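Local coordinates for protein pseudoalteromonas arctica PAMC 21717 (Pseudoalteromonas arctica, PDB 5YL7) that probably cleaves peptide bonds as a cold-active, calcium-binding serine protease of the subtilase family, at residues W12-Q17 against L21-A26; A243-A248 against A284-G289. One frame throughout, in Å; residues are numbered along the deposited sequence.

Contacts 1 and 2 lie with their centres about 12 Å apart and meet directly around the imidazole of H286. H13 ND1 of contact 1 is probably hydrogen-bonded to H286 NE2 of contact 2 at 2.9 Å, and Y14 CE1 packs 3.4 Å from that same NE2. Beside them, the carbonyl oxygen of H13 lies 3.6 Å from P245 CG. The N-terminal turn is thus pinned to the buried meeting of strand 242-245 and helix 280-297. That helix carries the presumed nucleophilic serine in its first turn; contact 2 packs 284-289 against strand 242-245, and L21 and L23 of contact 1 touch it too. The side chain of Y14 is about 9 Å from a bound calcium ion.

Contact 1 of 2, residues W12-Q17 against L21-A26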
# COMPACT_ATOMS: atom_id res chain seq x y z
N TRP A 12 -4.90 16.20 -0.74
CA TRP A 12 -5.19 16.59 -2.13
C TRP A 12 -5.38 15.39 -3.05
O TRP A 12 -6.11 15.41 -4.04
CB TRP A 12 -4.06 17.50 -2.68
CG TRP A 12 -2.70 16.90 -2.60
CD1 TRP A 12 -1.78 17.04 -1.64
CD2 TRP A 12 -2.12 15.98 -3.57
NE1 TRP A 12 -0.69 16.26 -1.89
CE2 TRP A 12 -0.89 15.59 -3.07
CE3 TRP A 12 -2.53 15.45 -4.79
CZ2 TRP A 12 -0.05 14.66 -3.75
CZ3 TRP A 12 -1.71 14.54 -5.44
CH2 TRP A 12 -0.49 14.17 -4.93
N HIS A 13 -4.61 14.35 -2.69
CA HIS A 13 -4.54 13.12 -3.44
C HIS A 13 -5.85 12.34 -3.49
O HIS A 13 -6.02 11.44 -4.29
CB HIS A 13 -3.36 12.29 -2.96
CG HIS A 13 -3.19 12.28 -1.49
ND1 HIS A 13 -3.77 11.29 -0.70
CD2 HIS A 13 -2.57 13.16 -0.62
CE1 HIS A 13 -3.50 11.64 0.58
NE2 HIS A 13 -2.77 12.74 0.68
N TYR A 14 -6.82 12.67 -2.65
CA TYR A 14 -8.13 12.09 -2.68
C TYR A 14 -9.14 12.80 -3.54
O TYR A 14 -10.11 12.17 -3.95
CB TYR A 14 -8.72 12.00 -1.27
CG TYR A 14 -7.99 11.06 -0.28
CD1 TYR A 14 -7.06 10.12 -0.71
CD2 TYR A 14 -8.28 11.17 1.07
CE1 TYR A 14 -6.47 9.29 0.22
CE2 TYR A 14 -7.71 10.34 1.97
CZ TYR A 14 -6.80 9.37 1.56
OH TYR A 14 -6.19 8.51 2.48
N TYR A 15 -8.91 14.09 -3.81
CA TYR A 15 -10.03 14.86 -4.40
C TYR A 15 -9.62 15.94 -5.38
O TYR A 15 -10.56 16.42 -6.08
CB TYR A 15 -10.83 15.57 -3.28
CG TYR A 15 -10.12 16.67 -2.59
CD1 TYR A 15 -10.20 17.97 -3.06
CD2 TYR A 15 -9.37 16.50 -1.44
CE1 TYR A 15 -9.61 18.99 -2.49
CE2 TYR A 15 -8.69 17.47 -0.81
CZ TYR A 15 -8.79 18.82 -1.36
OH TYR A 15 -8.11 19.85 -0.83
N GLU A 16 -8.41 16.41 -5.46
CA GLU A 16 -8.12 17.53 -6.45
C GLU A 16 -8.20 16.99 -7.86
O GLU A 16 -7.94 15.84 -8.17
CB GLU A 16 -6.75 18.09 -6.21
CG GLU A 16 -6.69 19.00 -5.07
CD GLU A 16 -5.41 19.78 -4.95
OE1 GLU A 16 -4.40 19.49 -5.60
OE2 GLU A 16 -5.36 20.73 -4.11
N GLN A 17 -8.59 17.90 -8.81
CA GLN A 17 -8.78 17.45 -10.18
C GLN A 17 -7.49 16.98 -10.87
O GLN A 17 -7.51 16.03 -11.61
CB GLN A 17 -9.44 18.62 -11.00
CG GLN A 17 -10.89 18.88 -10.56
CD GLN A 17 -11.77 17.66 -10.71
OE1 GLN A 17 -11.81 17.06 -11.80
NE2 GLN A 17 -12.46 17.25 -9.61
N LEU A 21 -7.62 11.15 -6.70
CA LEU A 21 -8.21 9.86 -6.98
C LEU A 21 -9.71 9.86 -7.29
O LEU A 21 -10.31 8.82 -7.51
CB LEU A 21 -7.93 8.89 -5.83
CG LEU A 21 -7.74 7.43 -6.16
CD1 LEU A 21 -6.45 7.15 -6.91
CD2 LEU A 21 -7.87 6.60 -4.90
N ASN A 22 -10.36 11.04 -7.22
CA ASN A 22 -11.78 11.20 -7.50
C ASN A 22 -12.62 10.35 -6.56
O ASN A 22 -13.55 9.69 -7.00
CB ASN A 22 -12.09 10.90 -8.99
CG ASN A 22 -13.36 11.54 -9.46
OD1 ASN A 22 -13.79 12.58 -8.93
ND2 ASN A 22 -13.98 10.91 -10.45
N LEU A 23 -12.29 10.45 -5.27
CA LEU A 23 -12.96 9.65 -4.22
C LEU A 23 -14.34 10.15 -3.79
O LEU A 23 -15.20 9.30 -3.54
CB LEU A 23 -12.05 9.47 -3.07
CG LEU A 23 -11.04 8.34 -3.29
CD1 LEU A 23 -9.85 8.50 -2.34
CD2 LEU A 23 -11.71 6.96 -3.13
N PRO A 24 -14.58 11.47 -3.63
CA PRO A 24 -15.89 11.82 -3.03
C PRO A 24 -17.07 11.24 -3.75
O PRO A 24 -18.01 10.71 -3.03
CB PRO A 24 -15.82 13.37 -3.10
CG PRO A 24 -14.37 13.69 -2.85
CD PRO A 24 -13.66 12.62 -3.69
N THR A 25 -17.13 11.22 -5.04
CA THR A 25 -18.20 10.63 -5.74
C THR A 25 -18.27 9.13 -5.59
O THR A 25 -19.30 8.47 -5.48
CB THR A 25 -18.17 11.02 -7.28
OG1 THR A 25 -18.42 12.42 -7.27
CG2 THR A 25 -19.24 10.21 -8.05
N ALA A 26 -17.05 8.47 -5.56
CA ALA A 26 -17.04 7.04 -5.32
C ALA A 26 -17.68 6.65 -3.99
O ALA A 26 -18.40 5.65 -3.94
CB ALA A 26 -15.59 6.54 -5.39
O HOH W 1 -12.36 14.74 -8.14
O HOH W 2 -9.79 13.81 -7.80
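Carbonyl oxygens of H13 and Y14 take up two amides of 21-26, and these backbone bonds help to hold the path of the turn. L21 N gives its hydrogen to H13 O at 2.9 Å, approaching from above the carbonyl plane with an N-H...O angle of only 134°. The second bond is much straighter: L23 N reaches Y14 O at 3.1 Å with an angle of 165°. P24 follows at once and, having no N-H of its own, suits the first turn of a helix, where an amide has no earlier carbonyl to pair with.

Two waters bridge the segments further. One molecule donates to both Y15 O and the side-chain oxygen N22 OD1, the latter at 2.7 Å. A second accepts from N22 N at 2.9 Å and donates to E16 O, bridging the two backbones. Asparagine fits here because N22 has a left-handed backbone conformation, which this residue tolerates well, and because its amide can serve two partners: ND2 bonds to D330. W12 O is occupied from within its own turn by Y15 N and E16 N.

Apolar contacts fill the rest. Y14 presents CD1 obliquely to L23 CD1 at 3.6 Å, while its hydroxyl is bonded to A119 O. CB of Y15 meets P24 CG at 4.0 Å; with CG between the backbone N and the carbonyl carbon (chi1 69°), the phenol is carried away from 21-26, its hydroxyl going to D9 O.

The H13 and Y14 carbonyls and the N22 amide are each met by a backbone group or a water, so the join probably rests chiefly on main-chain chemistry, with N22 OD1 as the side-chain polar atom that a water links across it.

Contact 2 of 2, residues A243-A248 against A284-G289; sequences AAPGGA and APHVAG
H286 sets its CG beside its backbone N and anti to its carbonyl carbon (chi1 -73°), and the imidazole turns one face to P245. The proline CG sits 4.0 Å from the ring centroid and 7° off the normal, a CH-pi contact almost directly over the centre. Next along the helix, V287 has CG1 anti to its N, which leaves CG2 to press on A244 CB at 3.6 Å. The small A244 points toward the helix and also meets H286 CB at 4.1 Å; a methyl group suits this place because the axes of strand 243-245 and helix 284-289 approach to 7.4 Å.

The polar edge of the imidazole is used elsewhere. ND1 is hydrogen-bonded to M282 O, one turn back in the same helix, and NE2 faces H13 ND1 of the other contact. P245 O lies 3.2 Å from H286 ND1, but the angle is too poor for a bond, so the strand holds the ring mainly by packing. With ND1 giving its hydrogen to a carbonyl, NE2 is probably the accepting nitrogen. Histidine thus combines a flat surface for the proline with two polar partners, and a phenylalanine in its place would probably leave M282 O and H13 ND1 without their mate.

Strand 242-245 is the outermost of the parallel sheet at this end, bonded through A244 to A222 and V224, and V287 also touches V219 and V221 of that neighbouring strand. The axis of 284-289 makes 108° with that of strand 243-245. A long buried helix, carrying the presumed catalytic serine of the Gly-Thr-Ser-Met-Ala motif in its first turn and packed on a parallel sheet, is characteristic of the subtilisin-like alpha/beta fold.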
# COMPACT_ATOMS: atom_id res chain seq x y z
N ALA A 243 -1.53 4.45 -12.87
CA ALA A 243 -0.89 5.36 -11.98
C ALA A 243 -1.82 5.84 -10.91
O ALA A 243 -3.04 5.86 -11.09
CB ALA A 243 -0.34 6.54 -12.74
N ALA A 244 -1.24 6.35 -9.82
CA ALA A 244 -2.04 6.96 -8.73
C ALA A 244 -1.15 7.98 -8.05
O ALA A 244 0.09 7.88 -8.16
CB ALA A 244 -2.57 5.89 -7.78
N PRO A 245 -1.71 8.89 -7.26
CA PRO A 245 -0.87 9.84 -6.56
C PRO A 245 -0.01 9.21 -5.53
O PRO A 245 -0.47 8.60 -4.57
CB PRO A 245 -1.93 10.81 -5.94
CG PRO A 245 -3.13 10.03 -5.87
CD PRO A 245 -3.15 9.17 -7.07
N GLY A 246 1.32 9.42 -5.65
CA GLY A 246 2.29 9.14 -4.64
C GLY A 246 3.08 10.30 -4.10
O GLY A 246 3.89 10.15 -3.22
N GLY A 247 2.84 11.47 -4.74
CA GLY A 247 3.45 12.72 -4.27
C GLY A 247 4.81 12.99 -4.84
O GLY A 247 5.52 12.10 -5.29
N ALA A 248 5.14 14.27 -4.85
CA ALA A 248 6.47 14.72 -5.35
C ALA A 248 6.95 15.82 -4.44
O ALA A 248 6.55 17.00 -4.68
CB ALA A 248 6.40 15.10 -6.79
N ALA A 284 0.50 2.99 -4.47
CA ALA A 284 -0.10 1.64 -4.37
C ALA A 284 -1.29 1.54 -3.44
O ALA A 284 -2.31 0.99 -3.90
CB ALA A 284 0.99 0.60 -4.07
N PRO A 285 -1.24 2.06 -2.24
CA PRO A 285 -2.45 1.87 -1.32
C PRO A 285 -3.62 2.66 -1.80
O PRO A 285 -4.75 2.29 -1.43
CB PRO A 285 -1.92 2.28 0.04
CG PRO A 285 -0.72 3.15 -0.30
CD PRO A 285 -0.08 2.49 -1.43
N HIS A 286 -3.46 3.73 -2.57
CA HIS A 286 -4.63 4.33 -3.23
C HIS A 286 -5.29 3.33 -4.10
O HIS A 286 -6.56 3.19 -4.13
CB HIS A 286 -4.24 5.58 -4.01
CG HIS A 286 -3.92 6.81 -3.19
ND1 HIS A 286 -2.67 7.12 -2.71
CD2 HIS A 286 -4.73 7.85 -2.78
CE1 HIS A 286 -2.77 8.28 -2.06
NE2 HIS A 286 -3.99 8.75 -2.10
N VAL A 287 -4.52 2.61 -4.92
CA VAL A 287 -5.06 1.61 -5.82
C VAL A 287 -5.63 0.39 -5.05
O VAL A 287 -6.71 -0.09 -5.44
CB VAL A 287 -4.02 1.21 -6.85
CG1 VAL A 287 -4.53 0.14 -7.82
CG2 VAL A 287 -3.52 2.42 -7.56
N ALA A 288 -4.97 -0.04 -4.01
CA ALA A 288 -5.49 -1.12 -3.19
C ALA A 288 -6.80 -0.72 -2.59
O ALA A 288 -7.70 -1.53 -2.52
CB ALA A 288 -4.46 -1.52 -2.14
N GLY A 289 -6.89 0.55 -2.15
CA GLY A 289 -8.19 0.98 -1.62
C GLY A 289 -9.26 0.97 -2.67
O GLY A 289 -10.39 0.55 -2.39